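Local atomic coordinates of hypothetical protein PAE2307 (PDB entry 1WVQ), a protein that probably acts as an adenosine-specific kinase and carries a stably phosphorylated histidine. Residues A[150-153]-A[154-157]; A[156-159]-A[160-164]. One frame throughout, in Å; residues are numbered along the deposited sequence.

Interaction 1 (A[150-153]-A[154-157]); sequences KDRE and ERKK
Arg155 lays one face of its guanidinium over the side chain of Arg152, whose CG sits 3.5 Å above the plane, toward its rim. Arg155 CG lies between backbone N and carbonyl carbon (chi1 61°), the crowded position, which turns the otherwise extended chain back toward the preceding turn, and comes 3.2 Å from Arg152 O. The two guanidinium planes stand nearly perpendicular, 84° apart. A shared anion probably offsets the nearness of the two charges: Arg155 NH2 and Arg152 NE both form salt bridges with Glu64 of a second subunit, and Glu147 gives Arg155 NH2 another. The long arginine with its flat, multiply donating end suits this place, since its methylenes pack while its N-H groups reach carboxylates. Farther out, at the guanidinium of Arg152, Lys156 CD lies over a face, 3.7 Å above the plane, and the bend at chi3 (54°) beyond it turns CE and NZ.

All this rides on one alpha-helix, with i to i+4 backbone bonds such as Lys156 N to Arg152 O. The segment lies near its N-terminal end, where Asp151 OD2 accepts a hydrogen bond from Thr148 N.

Around this tight arginine layer the contact is looser and wetter. A water 2.8 Å from Asp151 OD1 also donates to Glu154 OE1, bridging two carboxylates that would probably repel if left bare. With the roles reversed, a second water accepts from Arg152 NH2 and, at 2.9 Å, from Lys156 NZ. Glu153 and Lys157 are exposed; long, charged chains suit such positions, and these two are joined by the backbone bond from Lys157 N to Glu153 O.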
loop_
_atom_site.group_PDB
_atom_site.type_symbol
_atom_site.label_atom_id
_atom_site.label_comp_id
_atom_site.label_asym_id
_atom_site.label_seq_id
_atom_site.Cartn_x
_atom_site.Cartn_y
_atom_site.Cartn_z
ATOM N N LYS A 150 17.657 -1.898 -30.828
ATOM C CA LYS A 150 17.700 -3.342 -31.024
ATOM C C LYS A 150 17.864 -4.020 -29.665
ATOM O O LYS A 150 17.298 -5.091 -29.423
ATOM C CB LYS A 150 18.854 -3.717 -31.958
ATOM C CG LYS A 150 18.572 -3.426 -33.425
ATOM C CD LYS A 150 17.413 -4.274 -33.929
ATOM C CE LYS A 150 17.193 -4.088 -35.421
ATOM N NZ LYS A 150 18.428 -4.378 -36.200
ATOM N N ASP A 151 18.644 -3.395 -28.781
ATOM C CA ASP A 151 18.848 -3.928 -27.434
ATOM C C ASP A 151 17.507 -3.899 -26.718
ATOM O O ASP A 151 17.165 -4.814 -25.975
ATOM C CB ASP A 151 19.825 -3.066 -26.634
ATOM C CG ASP A 151 21.253 -3.219 -27.094
ATOM O OD1 ASP A 151 21.630 -4.343 -27.481
ATOM O OD2 ASP A 151 22.001 -2.222 -27.048
ATOM N N ARG A 152 16.756 -2.826 -26.937
ATOM C CA ARG A 152 15.451 -2.688 -26.309
ATOM C C ARG A 152 14.533 -3.806 -26.789
ATOM O O ARG A 152 13.859 -4.453 -25.992
ATOM C CB ARG A 152 14.844 -1.324 -26.643
ATOM C CG ARG A 152 13.423 -1.131 -26.124
ATOM C CD ARG A 152 12.997 0.318 -26.251
ATOM N NE ARG A 152 11.612 0.532 -25.835
ATOM C CZ ARG A 152 10.549 0.248 -26.583
ATOM N NH1 ARG A 152 10.703 -0.266 -27.798
ATOM N NH2 ARG A 152 9.328 0.486 -26.117
ATOM N N GLU A 153 14.521 -4.036 -28.097
ATOM C CA GLU A 153 13.686 -5.088 -28.665
ATOM C C GLU A 153 14.055 -6.422 -28.038
ATOM O O GLU A 153 13.195 -7.255 -27.760
ATOM C CB GLU A 153 13.871 -5.151 -30.185
ATOM C CG GLU A 153 13.491 -3.859 -30.886
ATOM C CD GLU A 153 13.669 -3.900 -32.400
ATOM O OE1 GLU A 153 14.380 -4.799 -32.907
ATOM O OE2 GLU A 153 13.100 -3.016 -33.083
ATOM N N GLU A 154 15.341 -6.613 -27.782
ATOM C CA GLU A 154 15.791 -7.857 -27.194
ATOM C C GLU A 154 15.373 -8.045 -25.739
ATOM O O GLU A 154 14.973 -9.140 -25.361
ATOM C CB GLU A 154 17.298 -7.983 -27.366
ATOM C CG GLU A 154 17.678 -8.138 -28.837
ATOM C CD GLU A 154 19.160 -8.015 -29.075
ATOM O OE1 GLU A 154 19.926 -8.661 -28.336
ATOM O OE2 GLU A 154 19.561 -7.275 -30.008
ATOM N N ARG A 155 15.447 -6.998 -24.920
ATOM C CA ARG A 155 15.031 -7.151 -23.533
ATOM C C ARG A 155 13.512 -7.276 -23.459
ATOM O O ARG A 155 12.981 -7.877 -22.527
ATOM C CB ARG A 155 15.521 -5.988 -22.654
ATOM C CG ARG A 155 15.032 -4.600 -23.025
ATOM C CD ARG A 155 15.442 -3.609 -21.932
ATOM N NE ARG A 155 15.261 -2.214 -22.319
ATOM C CZ ARG A 155 14.091 -1.588 -22.404
ATOM N NH1 ARG A 155 12.959 -2.224 -22.123
ATOM N NH2 ARG A 155 14.052 -0.320 -22.782
ATOM N N LYS A 156 12.809 -6.721 -24.441
ATOM C CA LYS A 156 11.355 -6.838 -24.457
ATOM C C LYS A 156 11.010 -8.294 -24.748
ATOM O O LYS A 156 10.100 -8.858 -24.145
ATOM C CB LYS A 156 10.739 -5.928 -25.524
ATOM C CG LYS A 156 10.629 -4.468 -25.098
ATOM C CD LYS A 156 10.176 -3.577 -26.253
ATOM C CE LYS A 156 8.883 -4.062 -26.881
ATOM N NZ LYS A 156 8.639 -3.323 -28.152
ATOM N N LYS A 157 11.768 -8.903 -25.656
ATOM C CA LYS A 157 11.560 -10.299 -26.030
ATOM C C LYS A 157 11.857 -11.216 -24.849
ATOM O O LYS A 157 11.158 -12.204 -24.636
ATOM C CB LYS A 157 12.465 -10.662 -27.210
ATOM C CG LYS A 157 12.201 -12.033 -27.801
ATOM C CD LYS A 157 13.132 -12.286 -28.976
ATOM C CE LYS A 157 12.651 -13.442 -29.834
ATOM N NZ LYS A 157 13.638 -13.755 -30.899
HETATM O O HOH W 1 20.947 -6.811 -26.337
HETATM O O HOH W 2 7.080 -1.020 -27.456
#

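Interaction 2 (A[156-159]-A[160-164])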
loop_
_atom_site.group_PDB
_atom_site.type_symbol
_atom_site.label_atom_id
_atom_site.label_comp_id
_atom_site.label_asym_id
_atom_site.label_seq_id
_atom_site.Cartn_x
_atom_site.Cartn_y
_atom_site.Cartn_z
ATOM N N LYS A 156 12.809 -6.721 -24.441
ATOM C CA LYS A 156 11.355 -6.838 -24.457
ATOM C C LYS A 156 11.010 -8.294 -24.748
ATOM O O LYS A 156 10.100 -8.858 -24.145
ATOM C CB LYS A 156 10.739 -5.928 -25.524
ATOM C CG LYS A 156 10.629 -4.468 -25.098
ATOM C CD LYS A 156 10.176 -3.577 -26.253
ATOM C CE LYS A 156 8.883 -4.062 -26.881
ATOM N NZ LYS A 156 8.639 -3.323 -28.152
ATOM N N LYS A 157 11.768 -8.903 -25.656
ATOM C CA LYS A 157 11.560 -10.299 -26.030
ATOM C C LYS A 157 11.857 -11.216 -24.849
ATOM O O LYS A 157 11.158 -12.204 -24.636
ATOM C CB LYS A 157 12.465 -10.662 -27.210
ATOM C CG LYS A 157 12.201 -12.033 -27.801
ATOM C CD LYS A 157 13.132 -12.286 -28.976
ATOM C CE LYS A 157 12.651 -13.442 -29.834
ATOM N NZ LYS A 157 13.638 -13.755 -30.899
ATOM N N PHE A 158 12.903 -10.889 -24.094
ATOM C CA PHE A 158 13.278 -11.676 -22.925
ATOM C C PHE A 158 12.121 -11.723 -21.929
ATOM O O PHE A 158 11.764 -12.784 -21.426
ATOM C CB PHE A 158 14.513 -11.063 -22.246
ATOM C CG PHE A 158 14.840 -11.671 -20.907
ATOM C CD1 PHE A 158 15.365 -12.958 -20.819
ATOM C CD2 PHE A 158 14.610 -10.958 -19.729
ATOM C CE1 PHE A 158 15.657 -13.531 -19.580
ATOM C CE2 PHE A 158 14.895 -11.519 -18.489
ATOM C CZ PHE A 158 15.420 -12.808 -18.412
ATOM N N LEU A 159 11.531 -10.566 -21.651
ATOM C CA LEU A 159 10.432 -10.498 -20.701
ATOM C C LEU A 159 9.144 -11.143 -21.194
ATOM O O LEU A 159 8.348 -11.634 -20.395
ATOM C CB LEU A 159 10.165 -9.046 -20.314
ATOM C CG LEU A 159 11.253 -8.371 -19.475
ATOM C CD1 LEU A 159 10.772 -6.981 -19.085
ATOM C CD2 LEU A 159 11.561 -9.202 -18.225
ATOM N N ARG A 160 8.949 -11.159 -22.506
ATOM C CA ARG A 160 7.743 -11.738 -23.084
ATOM C C ARG A 160 7.849 -13.211 -23.474
ATOM O O ARG A 160 6.869 -13.957 -23.373
ATOM C CB ARG A 160 7.316 -10.897 -24.289
ATOM C CG ARG A 160 6.809 -9.534 -23.859
ATOM C CD ARG A 160 6.772 -8.495 -24.965
ATOM N NE ARG A 160 6.301 -7.219 -24.434
ATOM C CZ ARG A 160 6.992 -6.456 -23.587
ATOM N NH1 ARG A 160 8.199 -6.828 -23.177
ATOM N NH2 ARG A 160 6.464 -5.334 -23.125
ATOM N N GLU A 161 9.035 -13.640 -23.893
ATOM C CA GLU A 161 9.215 -15.019 -24.317
ATOM C C GLU A 161 9.927 -15.955 -23.351
ATOM O O GLU A 161 9.669 -17.160 -23.364
ATOM C CB GLU A 161 9.928 -15.036 -25.666
ATOM C CG GLU A 161 9.087 -14.442 -26.776
ATOM C CD GLU A 161 9.876 -14.241 -28.049
ATOM O OE1 GLU A 161 10.783 -15.057 -28.310
ATOM O OE2 GLU A 161 9.582 -13.274 -28.784
ATOM N N VAL A 162 10.814 -15.425 -22.516
ATOM C CA VAL A 162 11.543 -16.268 -21.576
ATOM C C VAL A 162 10.914 -16.304 -20.186
ATOM O O VAL A 162 10.468 -17.362 -19.729
ATOM C CB VAL A 162 13.013 -15.822 -21.459
ATOM C CG1 VAL A 162 13.763 -16.745 -20.500
ATOM C CG2 VAL A 162 13.664 -15.843 -22.838
ATOM N N VAL A 163 10.875 -15.161 -19.506
ATOM C CA VAL A 163 10.281 -15.125 -18.173
ATOM C C VAL A 163 8.771 -14.925 -18.233
ATOM O O VAL A 163 8.059 -15.239 -17.282
ATOM C CB VAL A 163 10.919 -14.024 -17.293
ATOM C CG1 VAL A 163 12.329 -14.437 -16.904
ATOM C CG2 VAL A 163 10.950 -12.703 -18.037
ATOM N N LYS A 164 8.290 -14.405 -19.356
ATOM C CA LYS A 164 6.861 -14.190 -19.557
ATOM C C LYS A 164 6.205 -13.264 -18.525
ATOM O O LYS A 164 5.052 -13.477 -18.134
ATOM C CB LYS A 164 6.140 -15.546 -19.579
ATOM C CG LYS A 164 6.602 -16.483 -20.704
ATOM C CD LYS A 164 5.979 -17.874 -20.571
ATOM C CE LYS A 164 6.243 -18.723 -21.805
ATOM N NZ LYS A 164 7.674 -18.741 -22.186
#
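With CG placed anti to its own carbonyl carbon (chi1 -69°) and the chain extended to NE, Arg160 runs alongside Lys156, and a turn at chi4 (69°) brings an edge of the guanidinium to Lys156 O. Phe158 takes the other course: CG opposite the backbone N (chi1 171°) sends its ring along the helix toward Val162 and Val163.

Arg160 NH1 donates to Lys156 O at 2.9 Å, with the oxygen in the guanidinium plane. The same oxygen accepts Arg160 N from the opposite face of the carbonyl plane, so one residue grips it twice. NE pairs with the terminal carboxylate of its own chain, at Leu167, while NH2 joins the assembly through Glu33 of the second subunit and Leu167 of the third. Arginine suits a place that needs several N-H donors in one flat group; a leucine here would probably leave Lys156 O with its backbone partner alone and those carboxylates without their mate.

On the apolar side, branched valines pack against Phe158 and Leu159. Val162 CB approaches Phe158 CD1 at 3.8 Å, Val163 CG2 lies over a ring face, and that same methyl meets Leu159 CD2 at 3.6 Å. Here the helix widens into a pi-type turn: Phe158 O accepts both Val162 N, from above its carbonyl plane, and Val163 N at 3.2 Å, almost in line with the C=O. Lys164 follows with positive phi, and its NZ reaches back to Glu161 O at 2.8 Å.

On the exposed flank the extended Lys157 overshoots Glu161, leaving NZ 4.1 Å from OE1, beyond a salt bridge. The pair's attraction is therefore probably modest, whereas Arg160 spends one N-H on a main-chain carbonyl and Lys164 gives its ammonium to Glu161 O near the helix's C-terminal end, where negative potential would probably strengthen the bond.

Interactions 1 and 2 follow one another along helix 149-162, the last helix of the chain, with centres about 9 Å apart and Lys156 and Lys157 common to both. Interaction 1 comes first, toward the N-terminal end; interaction 2 takes over at 156-159 and runs out through the widened final turn. Their centres lie about 28 and 25 Å from the centre of the chain, well beyond its 17 Å radius of gyration, so the helix is peripheral to the rest of the subunit. Both touch the second subunit, interaction 1 chiefly by salt bridges to Glu64 of that subunit, interaction 2 by one to its Glu33, consistent with an arm that helps join the six-chain assembly.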